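Local coordinates for protein monooxygenase (Agrobacterium tumefaciens, PDB 2I7G) that probably catalyses a flavin-dependent oxygenation reaction, as a TIM-barrel member of the luciferase-like monooxygenase family, at residues B[249-254]-B[326-331]; B[216-221]-B[253-258]; B[275-280]-B[336-341]; B[24-29]-B[332-337]; B[154-159]-B[170-175]. All blocks are in the same frame, centred on the assembly; numbering follows the deposited sequence. Where two conformers were deposited one is given.

Interaction 1 of 5, residues B[249-254]-B[326-331]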
# COMPACT_ATOMS: atom_id res chain seq x y z
N LYS B 249 25.21 -8.77 -13.31
CA LYS B 249 23.80 -8.89 -12.94
C LYS B 249 23.70 -9.52 -11.55
O LYS B 249 22.79 -9.21 -10.76
CB LYS B 249 23.05 -9.78 -13.93
CG LYS B 249 22.60 -9.11 -15.21
CD LYS B 249 21.94 -10.13 -16.11
CE LYS B 249 20.73 -9.52 -16.80
NZ LYS B 249 20.08 -10.50 -17.71
N LEU B 250 24.63 -10.43 -11.27
CA LEU B 250 24.48 -11.37 -10.18
C LEU B 250 24.79 -10.67 -8.86
O LEU B 250 25.79 -9.95 -8.73
CB LEU B 250 25.33 -12.61 -10.41
CG LEU B 250 25.22 -13.26 -11.80
CD1 LEU B 250 26.17 -14.44 -11.92
CD2 LEU B 250 23.76 -13.64 -12.12
N ARG B 251 23.89 -10.86 -7.90
CA ARG B 251 24.06 -10.34 -6.53
C ARG B 251 23.61 -11.44 -5.60
O ARG B 251 22.67 -12.19 -5.93
CB ARG B 251 23.22 -9.07 -6.28
CG ARG B 251 23.43 -7.89 -7.25
CD ARG B 251 24.62 -7.03 -6.83
NE ARG B 251 24.83 -5.91 -7.75
CZ ARG B 251 25.63 -5.96 -8.81
NH1 ARG B 251 25.76 -4.89 -9.59
NH2 ARG B 251 26.31 -7.06 -9.10
N THR B 252 24.26 -11.55 -4.45
CA THR B 252 23.85 -12.53 -3.47
C THR B 252 23.68 -11.88 -2.10
O THR B 252 24.42 -10.95 -1.72
CB THR B 252 24.86 -13.71 -3.39
OG1 THR B 252 26.15 -13.20 -3.07
CG2 THR B 252 24.93 -14.50 -4.76
N SER B 253 22.74 -12.41 -1.34
CA SER B 253 22.53 -11.96 0.03
C SER B 253 22.41 -13.22 0.89
O SER B 253 21.97 -14.31 0.43
CB SER B 253 21.19 -11.17 0.11
OG SER B 253 21.02 -10.69 1.43
N ILE B 254 22.76 -13.08 2.16
CA ILE B 254 22.34 -14.09 3.14
C ILE B 254 21.38 -13.44 4.13
O ILE B 254 21.57 -12.29 4.57
CB ILE B 254 23.51 -14.83 3.82
CG1 ILE B 254 24.32 -13.88 4.74
CG2 ILE B 254 24.40 -15.59 2.75
CD1 ILE B 254 25.49 -14.58 5.49
N LYS B 326 31.11 -14.77 -0.22
CA LYS B 326 31.34 -13.55 -1.02
C LYS B 326 30.02 -12.83 -1.30
O LYS B 326 29.78 -12.33 -2.40
CB LYS B 326 32.10 -13.85 -2.32
CG LYS B 326 33.43 -14.63 -2.16
CD LYS B 326 34.42 -13.88 -1.25
CE LYS B 326 35.77 -14.59 -1.17
NZ LYS B 326 36.14 -15.10 -2.54
N ASN B 327 29.15 -12.82 -0.32
CA ASN B 327 27.86 -12.18 -0.48
C ASN B 327 27.98 -10.66 -0.56
O ASN B 327 28.80 -10.06 0.15
CB ASN B 327 26.93 -12.57 0.68
CG ASN B 327 27.54 -12.29 2.08
OD1 ASN B 327 28.63 -12.78 2.42
ND2 ASN B 327 26.84 -11.51 2.90
N ASP B 328 27.10 -10.05 -1.36
CA ASP B 328 26.97 -8.58 -1.52
C ASP B 328 26.13 -7.90 -0.44
O ASP B 328 26.22 -6.68 -0.22
CB ASP B 328 26.30 -8.29 -2.85
CG ASP B 328 27.10 -8.85 -3.99
OD1 ASP B 328 28.21 -8.34 -4.25
OD2 ASP B 328 26.64 -9.85 -4.58
N ARG B 329 25.29 -8.69 0.20
CA ARG B 329 24.32 -8.15 1.11
C ARG B 329 24.14 -9.13 2.29
O ARG B 329 24.26 -10.34 2.11
CB ARG B 329 23.01 -7.88 0.34
CG ARG B 329 21.84 -7.44 1.24
CD ARG B 329 20.56 -7.18 0.39
NE ARG B 329 20.64 -5.96 -0.39
CZ ARG B 329 19.61 -5.43 -1.09
NH1 ARG B 329 18.43 -6.02 -1.11
NH2 ARG B 329 19.77 -4.30 -1.73
N PHE B 330 23.88 -8.57 3.47
CA PHE B 330 23.67 -9.33 4.71
C PHE B 330 22.43 -8.75 5.37
O PHE B 330 22.42 -7.56 5.70
CB PHE B 330 24.89 -9.21 5.65
CG PHE B 330 24.69 -9.81 7.00
CD1 PHE B 330 24.93 -11.18 7.21
CD2 PHE B 330 24.24 -9.03 8.09
CE1 PHE B 330 24.72 -11.78 8.45
CE2 PHE B 330 24.08 -9.61 9.37
CZ PHE B 330 24.30 -11.00 9.54
N LEU B 331 21.40 -9.57 5.60
CA LEU B 331 20.16 -9.13 6.22
C LEU B 331 19.90 -9.89 7.53
O LEU B 331 19.89 -11.12 7.54
CB LEU B 331 18.96 -9.33 5.29
CG LEU B 331 18.84 -8.51 4.01
CD1 LEU B 331 17.38 -8.72 3.47
CD2 LEU B 331 19.16 -7.00 4.26
O HOH W 1 27.77 -12.09 -5.23

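Interaction 2 of 5, residues B[216-221]-B[253-258]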
# COMPACT_ATOMS: atom_id res chain seq x y z
N PRO B 216 19.34 -11.46 -8.84
CA PRO B 216 20.00 -11.56 -7.52
C PRO B 216 19.21 -12.52 -6.62
O PRO B 216 17.99 -12.67 -6.78
CB PRO B 216 19.87 -10.14 -6.92
CG PRO B 216 19.34 -9.26 -8.01
CD PRO B 216 18.85 -10.10 -9.14
N VAL B 217 19.93 -13.20 -5.74
CA VAL B 217 19.33 -14.22 -4.89
C VAL B 217 19.61 -13.93 -3.42
O VAL B 217 20.71 -13.45 -3.05
CB VAL B 217 19.78 -15.67 -5.24
CG1 VAL B 217 19.23 -16.06 -6.61
CG2 VAL B 217 21.33 -15.81 -5.22
N ALA B 218 18.62 -14.22 -2.58
CA ALA B 218 18.80 -14.06 -1.11
C ALA B 218 18.55 -15.43 -0.49
O ALA B 218 17.44 -15.95 -0.57
CB ALA B 218 17.80 -13.03 -0.57
N LEU B 219 19.58 -15.98 0.14
CA LEU B 219 19.52 -17.29 0.74
C LEU B 219 19.20 -17.23 2.25
O LEU B 219 19.93 -16.61 3.03
CB LEU B 219 20.89 -17.94 0.58
CG LEU B 219 21.02 -19.36 1.09
CD1 LEU B 219 19.98 -20.36 0.46
CD2 LEU B 219 22.46 -19.78 0.74
N ALA B 220 18.14 -17.91 2.66
CA ALA B 220 17.84 -18.06 4.11
C ALA B 220 18.76 -19.12 4.74
O ALA B 220 18.84 -20.26 4.27
CB ALA B 220 16.36 -18.41 4.31
N ILE B 221 19.50 -18.73 5.78
CA ILE B 221 20.44 -19.64 6.47
C ILE B 221 19.73 -20.18 7.71
O ILE B 221 19.64 -19.49 8.74
CB ILE B 221 21.77 -18.96 6.90
CG1 ILE B 221 22.45 -18.23 5.72
CG2 ILE B 221 22.73 -19.99 7.62
CD1 ILE B 221 22.72 -19.10 4.52
N SER B 253 22.74 -12.41 -1.34
CA SER B 253 22.53 -11.96 0.03
C SER B 253 22.41 -13.22 0.89
O SER B 253 21.97 -14.31 0.43
CB SER B 253 21.19 -11.17 0.11
OG SER B 253 21.02 -10.69 1.43
N ILE B 254 22.76 -13.08 2.16
CA ILE B 254 22.34 -14.09 3.14
C ILE B 254 21.38 -13.44 4.13
O ILE B 254 21.57 -12.29 4.57
CB ILE B 254 23.51 -14.83 3.82
CG1 ILE B 254 24.32 -13.88 4.74
CG2 ILE B 254 24.40 -15.59 2.75
CD1 ILE B 254 25.49 -14.58 5.49
N ASN B 255 20.32 -14.18 4.47
CA ASN B 255 19.26 -13.70 5.35
C ASN B 255 19.32 -14.60 6.59
O ASN B 255 19.10 -15.79 6.48
CB ASN B 255 17.90 -13.88 4.69
CG ASN B 255 17.69 -12.99 3.48
OD1 ASN B 255 18.56 -12.25 3.05
ND2 ASN B 255 16.49 -13.11 2.90
N VAL B 256 19.63 -14.02 7.74
CA VAL B 256 19.90 -14.81 8.94
C VAL B 256 19.11 -14.26 10.14
O VAL B 256 18.71 -13.08 10.16
CB VAL B 256 21.42 -14.81 9.28
CG1 VAL B 256 22.23 -15.23 8.07
CG2 VAL B 256 21.91 -13.42 9.77
N HIS B 257 18.96 -15.11 11.15
CA HIS B 257 18.40 -14.69 12.41
C HIS B 257 19.52 -14.35 13.37
O HIS B 257 20.61 -14.92 13.29
CB HIS B 257 17.51 -15.78 12.99
CG HIS B 257 16.32 -16.07 12.14
ND1 HIS B 257 16.17 -17.26 11.45
CD2 HIS B 257 15.26 -15.30 11.79
CE1 HIS B 257 15.05 -17.22 10.75
NE2 HIS B 257 14.47 -16.06 10.96
N GLY B 258 19.23 -13.44 14.30
CA GLY B 258 20.23 -13.12 15.32
C GLY B 258 19.86 -11.92 16.15
O GLY B 258 18.70 -11.47 16.16
O HOH W 2 19.87 -17.81 10.90

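Interaction 3 of 5, residues B[275-280]-B[336-341]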
# COMPACT_ATOMS: atom_id res chain seq x y z
N GLN B 275 9.84 -15.23 27.99
CA GLN B 275 8.84 -14.19 27.74
C GLN B 275 8.82 -13.64 26.29
O GLN B 275 7.76 -13.21 25.80
CB GLN B 275 8.99 -13.03 28.72
CG GLN B 275 8.16 -13.19 29.98
CD GLN B 275 7.54 -11.87 30.44
OE1 GLN B 275 7.41 -10.91 29.66
NE2 GLN B 275 7.13 -11.82 31.71
N ALA B 276 9.97 -13.66 25.63
CA ALA B 276 10.06 -13.14 24.23
C ALA B 276 9.50 -14.13 23.20
O ALA B 276 9.15 -13.74 22.09
CB ALA B 276 11.51 -12.75 23.87
N GLU B 277 9.42 -15.41 23.58
CA GLU B 277 8.92 -16.48 22.70
C GLU B 277 9.65 -16.59 21.34
O GLU B 277 9.08 -17.04 20.33
CB GLU B 277 7.39 -16.35 22.49
CG GLU B 277 6.60 -16.26 23.81
CD GLU B 277 5.09 -16.20 23.58
OE1 GLU B 277 4.66 -16.23 22.39
OE2 GLU B 277 4.34 -16.13 24.59
N VAL B 278 10.90 -16.16 21.31
CA VAL B 278 11.68 -16.28 20.09
C VAL B 278 11.93 -17.77 19.72
O VAL B 278 11.79 -18.15 18.55
CB VAL B 278 13.02 -15.50 20.21
CG1 VAL B 278 13.94 -15.79 19.00
CG2 VAL B 278 12.74 -14.01 20.34
N MSE B 279 12.27 -18.60 20.72
CA MSE B 279 12.68 -19.98 20.43
C MSE B 279 11.55 -20.87 19.85
O MSE B 279 11.84 -21.86 19.14
CB MSE B 279 13.37 -20.64 21.65
CG MSE B 279 14.64 -19.88 22.11
SE MSE B 279 15.99 -19.75 20.67
CE MSE B 279 16.41 -17.89 20.87
N ASN B 280 10.29 -20.50 20.14
CA ASN B 280 9.11 -21.18 19.58
C ASN B 280 9.09 -21.20 18.05
O ASN B 280 8.52 -22.11 17.44
CB ASN B 280 7.82 -20.55 20.11
CG ASN B 280 7.58 -20.83 21.59
OD1 ASN B 280 6.84 -20.11 22.26
ND2 ASN B 280 8.20 -21.88 22.11
N ILE B 336 11.76 -10.60 16.54
CA ILE B 336 11.04 -11.89 16.41
C ILE B 336 10.16 -12.07 17.64
O ILE B 336 10.51 -11.60 18.72
CB ILE B 336 12.07 -13.05 16.31
CG1 ILE B 336 12.92 -12.89 15.05
CG2 ILE B 336 11.39 -14.44 16.26
CD1 ILE B 336 14.13 -13.77 15.07
N GLY B 337 9.00 -12.72 17.47
CA GLY B 337 8.10 -13.00 18.59
C GLY B 337 7.81 -11.73 19.41
O GLY B 337 7.49 -10.67 18.87
N LEU B 338 7.94 -11.85 20.72
CA LEU B 338 7.59 -10.75 21.61
C LEU B 338 8.84 -10.07 22.16
O LEU B 338 8.82 -9.57 23.30
CB LEU B 338 6.69 -11.26 22.76
CG LEU B 338 5.43 -12.09 22.37
CD1 LEU B 338 4.54 -12.40 23.58
CD2 LEU B 338 4.67 -11.41 21.22
N MSE B 339 9.92 -10.05 21.38
CA MSE B 339 11.14 -9.31 21.80
C MSE B 339 10.70 -7.90 22.20
O MSE B 339 9.99 -7.23 21.43
CB MSE B 339 12.16 -9.16 20.68
CG MSE B 339 13.02 -10.38 20.36
SE MSE B 339 14.09 -10.84 21.94
CE MSE B 339 15.35 -9.34 21.87
N PRO B 340 11.14 -7.43 23.37
CA PRO B 340 10.76 -6.08 23.81
C PRO B 340 11.30 -5.01 22.83
O PRO B 340 12.46 -5.09 22.35
CB PRO B 340 11.44 -5.95 25.17
CG PRO B 340 11.69 -7.34 25.61
CD PRO B 340 11.97 -8.12 24.38
N HIS B 341 10.47 -4.01 22.56
CA HIS B 341 10.84 -2.92 21.64
C HIS B 341 12.16 -2.20 22.02
O HIS B 341 12.99 -1.93 21.15
CB HIS B 341 9.69 -1.90 21.59
CG HIS B 341 9.92 -0.80 20.61
ND1 HIS B 341 10.22 -1.03 19.29
CD2 HIS B 341 9.96 0.55 20.78
CE1 HIS B 341 10.37 0.12 18.66
NE2 HIS B 341 10.23 1.10 19.55

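Interaction 4 of 5, residues B[24-29]-B[332-337]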
# COMPACT_ATOMS: atom_id res chain seq x y z
N LEU B 24 24.46 -3.78 4.53
CA LEU B 24 23.98 -4.42 5.77
C LEU B 24 22.61 -3.92 6.14
O LEU B 24 22.39 -2.71 6.24
CB LEU B 24 24.92 -4.16 6.96
CG LEU B 24 26.41 -4.55 6.92
CD1 LEU B 24 26.62 -6.01 6.63
CD2 LEU B 24 27.26 -3.63 6.03
N GLY B 25 21.70 -4.85 6.38
CA GLY B 25 20.33 -4.49 6.65
C GLY B 25 19.63 -5.35 7.67
O GLY B 25 20.22 -6.27 8.29
N LEU B 26 18.34 -5.07 7.79
CA LEU B 26 17.44 -5.73 8.75
C LEU B 26 16.22 -6.21 7.99
O LEU B 26 15.87 -5.62 6.96
CB LEU B 26 16.91 -4.74 9.80
CG LEU B 26 17.94 -4.30 10.86
CD1 LEU B 26 17.55 -2.96 11.54
CD2 LEU B 26 18.14 -5.43 11.86
N TYR B 27 15.61 -7.27 8.50
CA TYR B 27 14.23 -7.62 8.04
C TYR B 27 13.39 -8.12 9.20
O TYR B 27 13.95 -8.61 10.19
CB TYR B 27 14.21 -8.55 6.83
CG TYR B 27 14.64 -9.99 7.07
CD1 TYR B 27 13.72 -11.04 6.94
CD2 TYR B 27 15.97 -10.30 7.40
CE1 TYR B 27 14.12 -12.36 7.12
CE2 TYR B 27 16.37 -11.63 7.61
CZ TYR B 27 15.43 -12.64 7.48
OH TYR B 27 15.83 -13.95 7.67
N THR B 28 12.07 -8.04 9.09
CA THR B 28 11.19 -8.54 10.16
C THR B 28 9.86 -8.92 9.52
O THR B 28 9.53 -8.44 8.40
CB THR B 28 11.03 -7.51 11.32
OG1 THR B 28 10.18 -8.03 12.37
CG2 THR B 28 10.43 -6.20 10.81
N PHE B 29 9.10 -9.72 10.27
CA PHE B 29 7.75 -10.10 9.92
C PHE B 29 6.72 -9.32 10.73
O PHE B 29 5.50 -9.46 10.46
CB PHE B 29 7.55 -11.62 10.15
CG PHE B 29 8.47 -12.50 9.33
CD1 PHE B 29 9.09 -12.01 8.18
CD2 PHE B 29 8.69 -13.83 9.71
CE1 PHE B 29 9.92 -12.83 7.39
CE2 PHE B 29 9.52 -14.65 8.97
CZ PHE B 29 10.16 -14.17 7.80
N LEU B 332 19.66 -9.15 8.60
CA LEU B 332 19.55 -9.75 9.93
C LEU B 332 18.11 -9.59 10.43
O LEU B 332 17.59 -8.46 10.42
CB LEU B 332 20.52 -8.98 10.84
CG LEU B 332 20.55 -9.46 12.29
CD1 LEU B 332 20.97 -10.95 12.41
CD2 LEU B 332 21.45 -8.49 13.21
N GLN B 333 17.51 -10.68 10.92
CA GLN B 333 16.17 -10.62 11.53
C GLN B 333 16.33 -10.79 13.05
O GLN B 333 16.68 -11.88 13.52
CB GLN B 333 15.24 -11.68 10.94
CG GLN B 333 13.86 -11.70 11.62
CD GLN B 333 12.87 -12.66 10.96
OE1 GLN B 333 12.66 -12.63 9.74
NE2 GLN B 333 12.23 -13.44 11.75
N MSE B 334 16.14 -9.69 13.78
CA MSE B 334 16.22 -9.67 15.25
C MSE B 334 14.82 -9.60 15.87
O MSE B 334 14.51 -10.28 16.87
CB MSE B 334 17.01 -8.43 15.73
CG MSE B 334 18.38 -8.26 15.11
SE MSE B 334 19.42 -6.78 15.93
CE MSE B 334 18.30 -5.31 15.42
N ALA B 335 13.98 -8.74 15.29
CA ALA B 335 12.66 -8.44 15.90
C ALA B 335 11.76 -9.65 15.60
O ALA B 335 11.15 -9.74 14.51
CB ALA B 335 12.09 -7.16 15.33
N ILE B 336 11.76 -10.60 16.54
CA ILE B 336 11.04 -11.89 16.41
C ILE B 336 10.16 -12.07 17.64
O ILE B 336 10.51 -11.60 18.72
CB ILE B 336 12.07 -13.05 16.31
CG1 ILE B 336 12.92 -12.89 15.05
CG2 ILE B 336 11.39 -14.44 16.26
CD1 ILE B 336 14.13 -13.77 15.07
N GLY B 337 9.00 -12.72 17.47
CA GLY B 337 8.10 -13.00 18.59
C GLY B 337 7.81 -11.73 19.41
O GLY B 337 7.49 -10.67 18.87
O HOH W 3 14.74 -7.36 12.65
O HOH W 4 10.11 -11.21 12.49

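Interaction 5 of 5, residues B[154-159]-B[170-175]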
# COMPACT_ATOMS: atom_id res chain seq x y z
N PHE B 154 4.54 -19.38 -9.66
CA PHE B 154 5.71 -18.55 -9.42
C PHE B 154 6.41 -18.22 -10.71
O PHE B 154 6.74 -17.06 -10.94
CB PHE B 154 6.67 -19.21 -8.44
CG PHE B 154 7.77 -18.30 -7.97
CD1 PHE B 154 7.50 -17.25 -7.07
CD2 PHE B 154 9.05 -18.45 -8.46
CE1 PHE B 154 8.54 -16.40 -6.61
CE2 PHE B 154 10.10 -17.60 -8.01
CZ PHE B 154 9.85 -16.59 -7.10
N ALA B 155 6.57 -19.21 -11.58
CA ALA B 155 7.26 -19.00 -12.85
C ALA B 155 6.54 -17.95 -13.71
O ALA B 155 7.17 -17.02 -14.21
CB ALA B 155 7.36 -20.30 -13.61
N GLU B 156 5.24 -18.11 -13.86
CA GLU B 156 4.48 -17.22 -14.76
C GLU B 156 4.42 -15.82 -14.15
O GLU B 156 4.60 -14.82 -14.84
CB GLU B 156 3.06 -17.74 -14.98
CG GLU B 156 3.03 -18.96 -15.90
CD GLU B 156 1.64 -19.28 -16.41
OE1 GLU B 156 0.71 -18.49 -16.15
OE2 GLU B 156 1.48 -20.33 -17.09
N LYS B 157 4.19 -15.74 -12.85
CA LYS B 157 4.00 -14.42 -12.23
C LYS B 157 5.31 -13.64 -12.13
O LYS B 157 5.34 -12.41 -12.29
CB LYS B 157 3.29 -14.53 -10.89
CG LYS B 157 1.82 -14.88 -11.08
CD LYS B 157 1.11 -15.18 -9.72
CE LYS B 157 -0.39 -15.28 -9.94
NZ LYS B 157 -1.13 -15.38 -8.65
N LEU B 158 6.39 -14.37 -11.92
CA LEU B 158 7.71 -13.76 -11.96
C LEU B 158 7.94 -13.30 -13.39
O LEU B 158 8.44 -12.16 -13.57
CB LEU B 158 8.80 -14.75 -11.50
CG LEU B 158 10.24 -14.23 -11.57
CD1 LEU B 158 10.41 -12.92 -10.77
CD2 LEU B 158 11.21 -15.26 -11.03
N ASP B 159 7.64 -14.16 -14.42
CA ASP B 159 7.81 -13.75 -15.81
C ASP B 159 6.99 -12.47 -16.10
O ASP B 159 7.52 -11.48 -16.66
CB ASP B 159 7.35 -14.87 -16.76
CG ASP B 159 7.64 -14.56 -18.20
OD1 ASP B 159 8.83 -14.51 -18.57
OD2 ASP B 159 6.66 -14.42 -18.98
N VAL B 170 2.71 -3.54 -22.04
CA VAL B 170 3.04 -4.98 -22.20
C VAL B 170 1.94 -5.80 -22.84
O VAL B 170 0.75 -5.48 -22.74
CB VAL B 170 3.42 -5.66 -20.86
CG1 VAL B 170 4.66 -5.01 -20.25
CG2 VAL B 170 2.25 -5.62 -19.89
N THR B 171 2.37 -6.86 -23.53
CA THR B 171 1.51 -7.92 -24.02
C THR B 171 2.08 -9.20 -23.42
O THR B 171 3.26 -9.52 -23.61
CB THR B 171 1.49 -7.97 -25.58
OG1 THR B 171 0.81 -6.80 -26.06
CG2 THR B 171 0.78 -9.23 -26.09
N TRP B 172 1.25 -9.91 -22.66
CA TRP B 172 1.70 -11.06 -21.90
C TRP B 172 0.53 -12.02 -21.84
O TRP B 172 -0.61 -11.60 -21.73
CB TRP B 172 2.14 -10.67 -20.47
CG TRP B 172 2.63 -11.85 -19.66
CD1 TRP B 172 3.94 -12.28 -19.52
CD2 TRP B 172 1.83 -12.79 -18.91
NE1 TRP B 172 3.99 -13.39 -18.72
CE2 TRP B 172 2.72 -13.74 -18.34
CE3 TRP B 172 0.45 -12.92 -18.66
CZ2 TRP B 172 2.27 -14.82 -17.54
CZ3 TRP B 172 0.01 -13.99 -17.85
CH2 TRP B 172 0.92 -14.93 -17.31
N SER B 173 0.80 -13.31 -21.93
CA SER B 173 -0.22 -14.34 -21.68
C SER B 173 0.40 -15.59 -21.05
O SER B 173 1.61 -15.81 -21.14
CB SER B 173 -1.00 -14.68 -22.97
OG SER B 173 -0.14 -15.28 -23.91
N GLY B 174 -0.41 -16.37 -20.35
CA GLY B 174 0.06 -17.57 -19.66
C GLY B 174 -1.11 -18.49 -19.40
O GLY B 174 -2.15 -18.42 -20.10
N THR B 175 -0.98 -19.33 -18.38
CA THR B 175 -2.02 -20.31 -18.06
C THR B 175 -2.68 -20.06 -16.70
O THR B 175 -3.77 -20.57 -16.44
CB THR B 175 -1.48 -21.77 -18.10
OG1 THR B 175 -0.61 -21.98 -16.98
CG2 THR B 175 -0.69 -22.04 -19.38

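Interaction 1 of 5, residues B[249-254]-B[326-331]
Arg329 O is gripped from opposite faces of its carbonyl plane: Ile254 N comes across the strand pair at 3.1 Å, and Asn327 ND2 arrives from the other side at 2.9 Å, the N-H nearly straight on (177°). From the loop just ahead of the strand, Asn327 thus holds a carbonyl of its own segment while its CB packs beside Thr252. The parallel pairing continues with Leu331 N to Ile254 O at 2.9 Å (172°). At the strand starts Thr252 O receives Asp328 N at 2.8 Å and, more weakly, Arg329 N, so one carbonyl takes two successive amides. Asp328 answers with its side chain. CG stands anti to its own carbonyl carbon (chi1 -60°), and OD2 turns its anti lone pair to Thr252 N at 2.9 Å. A water lies 2.6 Å from Asp328 OD2, to which it probably donates, and is also bonded to Thr252 OG1. Beyond, Ile254 CG1 lies 3.7 Å from Phe330 CD1, with Ile254 CD1 in plane at the ring edge. Arg329 runs past Ser253 on the other sheet face, its guanidinium salt-bridged to Glu23 and Glu128. Strands 252-260 and 329-333 are neighbours in the barrel sheet; helix 311-325 covers Ile254 and Phe330, and helix 230-242 packs on Thr252.

Interaction 2 of 5, residues B[216-221]-B[253-258]
Ile221 reaches over to two residues of the next strand with its CG1 branch, which sits 3.8 Å from Val256 CG1 and 4.0 Å from Ile254 CB. The branch is placed by a chi1 of -53° that sets CG1 anti to the carbonyl carbon. Val256 adopts the same first torsion for its own CG1, and the two side chains lie side by side, pointing the same way. Leu219 sends CG anti to its backbone N (chi1 -177°); its CB, set by the backbone, lies 3.8 Å from Ser253 O. Ala218 and Ser253 meet through their beta carbons at 3.9 Å, and the side chain of Asn255 leans beside the Ala218 methyl. Ala218, Ser253, Ala220 and Asn255 share one face of the sheet; the bulkier Leu219 and Ile254 occupy the reverse face. In-register parallel bonds run between the strands, among them Leu219 N to Ser253 O and Asn255 N to Leu219 O, both 2.9 Å. Where the strands part, a water bridges Ile221 O and His257 N. The pair belongs to the beta-alpha-beta unit of strand 217-220, helix 230-242 and strand 252-260. Helix 230-242 packs on Leu219 and Ile254, strand 196-200 bonds the far edge of 217-220, and strand 329-333 flanks 252-260.

Interaction 3 of 5, residues B[275-280]-B[336-341]
Leu338 N donates to Ala276 O in the hydrogen bond that joins the two segments, a short one at 2.6 Å with the N-H pointing fairly straight at the acceptor (159°) and the donor tilted a little from the carbonyl plane. On the donor's side a second backbone bond, Met339 N to Ile336 O at 3.1 Å, closes a type II' beta turn from Ile336 to Met339. Gly337 sits at its second position with positive phi, and having no side chain it lets Ala276 O come within 3.6 Å of its carbonyl C. This turn belongs to the connection between strand 329-333 and helix 341-363 of the TIM barrel, with Pro340 at the N-cap position of that helix; the opposing segment leads into helix 279-286. Apolar contacts fill the side of the turn where Met339, a selenomethionine, lies. Its bend at chi2 (-62°) sets SE 3.7 Å from Ala276 CB, and CG, placed by chi1, lies 3.6 Å from Val278 CG2. Val278 divides its branches: CG2 goes to Met339, while CG1 stands anti to its backbone N (chi1 172°) and meets Ile336 CG2 at 4.0 Å, the two side chains at about a right angle. Phe271 of helix 264-272 packs against both Val278 and Ile336. A mixed contact lies at the outer margin, where the extended Glu277 runs alongside Leu338, pointing the same way, and Leu338 CD1 rests 3.8 Å from Glu277 CD.

Interaction 4 of 5, residues B[24-29]-B[332-337]
Tyr27 holds CG between its backbone N and carbonyl carbon (chi1 71°), which swings the ring across to Gln333 and brings one face under Gln333 CB, 3.7 Å from the centroid, in a CH-pi contact. Gln333 goes out extended with CG anti to its own N (chi1 176°), which carries its amide over a face of the Phe29 ring, the planes 73° apart. Thr28 OG1 donates to Ala335 O at 2.9 Å in the carbonyl plane, on a lone pair. A water bonded to Phe29 N gives a proton to that same oxygen at 2.7 Å. Parallel strand pairing lies behind this, with Leu332 N to Gly25 O and Tyr27 N to Leu332 O, each 3.0 Å. Past Leu332 the direct backbone-to-backbone bonds between these segments give way, and a second water links Tyr27 O to Met334 N. Strands 23-28 and 329-333, the first and last strands of the parallel sheet in chain order, meet here and so close the TIM barrel. Chemically, the seam passes from amide pairing to mixed bonding: Ala335 O takes two donors, the Thr28 hydroxyl and one water, while the other water spans Tyr27 O and Met334 N where direct amide pairing has ended.

Interaction 5 of 5, residues B[154-159]-B[170-175]
Asp159 meets Trp172 and Glu156 meets Thr175 where helix 150-166 packs its side against the strand 169-172 that follows it, the central strand of a small three-stranded antiparallel sheet at the surface. In the first shell, Trp172 NE1 donates to Asp159 OD2 at 2.9 Å (147°); the oxygen lies in the indole plane but is met on its anti side, somewhat out of the carboxylate plane. Farther along, Glu156 OE2 takes the proton of Thr175 OG1 at 2.7 Å on its syn side, 31° out of plane. Thr175 N shares itself weakly between the two Glu156 oxygens. What positions these groups comes next. Asp159 holds CG anti to its backbone N (chi1 -174°), and Trp172 does likewise, laying the indole between strand and helix so that Glu156 CB lies in plane at its edge. Gly174 N rests over one ring face, 3.4 Å above the plane and offset toward the rim. Outside this shell, Leu160 and Leu164 of the same helix pack on Trp172 and Val170, and Lys176 N also donates to Glu156 OE1. The backbone oxygen Glu156 O lies 3.6 Å from Trp172 CZ2.

From the N terminus, strand 23-28 opens the longest loop, closed some 300 residues later by interaction 4 where it meets strand 329-333. Nested within are interaction 5, a short closure at the surface, and interaction 2, whose strands 217-220 and 252-260 are barrel neighbours. Interaction 1 begins on the stretch where interaction 2 ends, sharing Ser253 and Ile254, and also falls inside the loop of interaction 4. Interactions 2, 1 and 4 thus join four consecutive strands of one sheet. Interaction 3 crosses interaction 1 along the chain and ends on the same stretch as interaction 4, tying the lead-in to helix 279-286 to the barrel's last strand-to-helix connection, about 39 Å between centres from interaction 5.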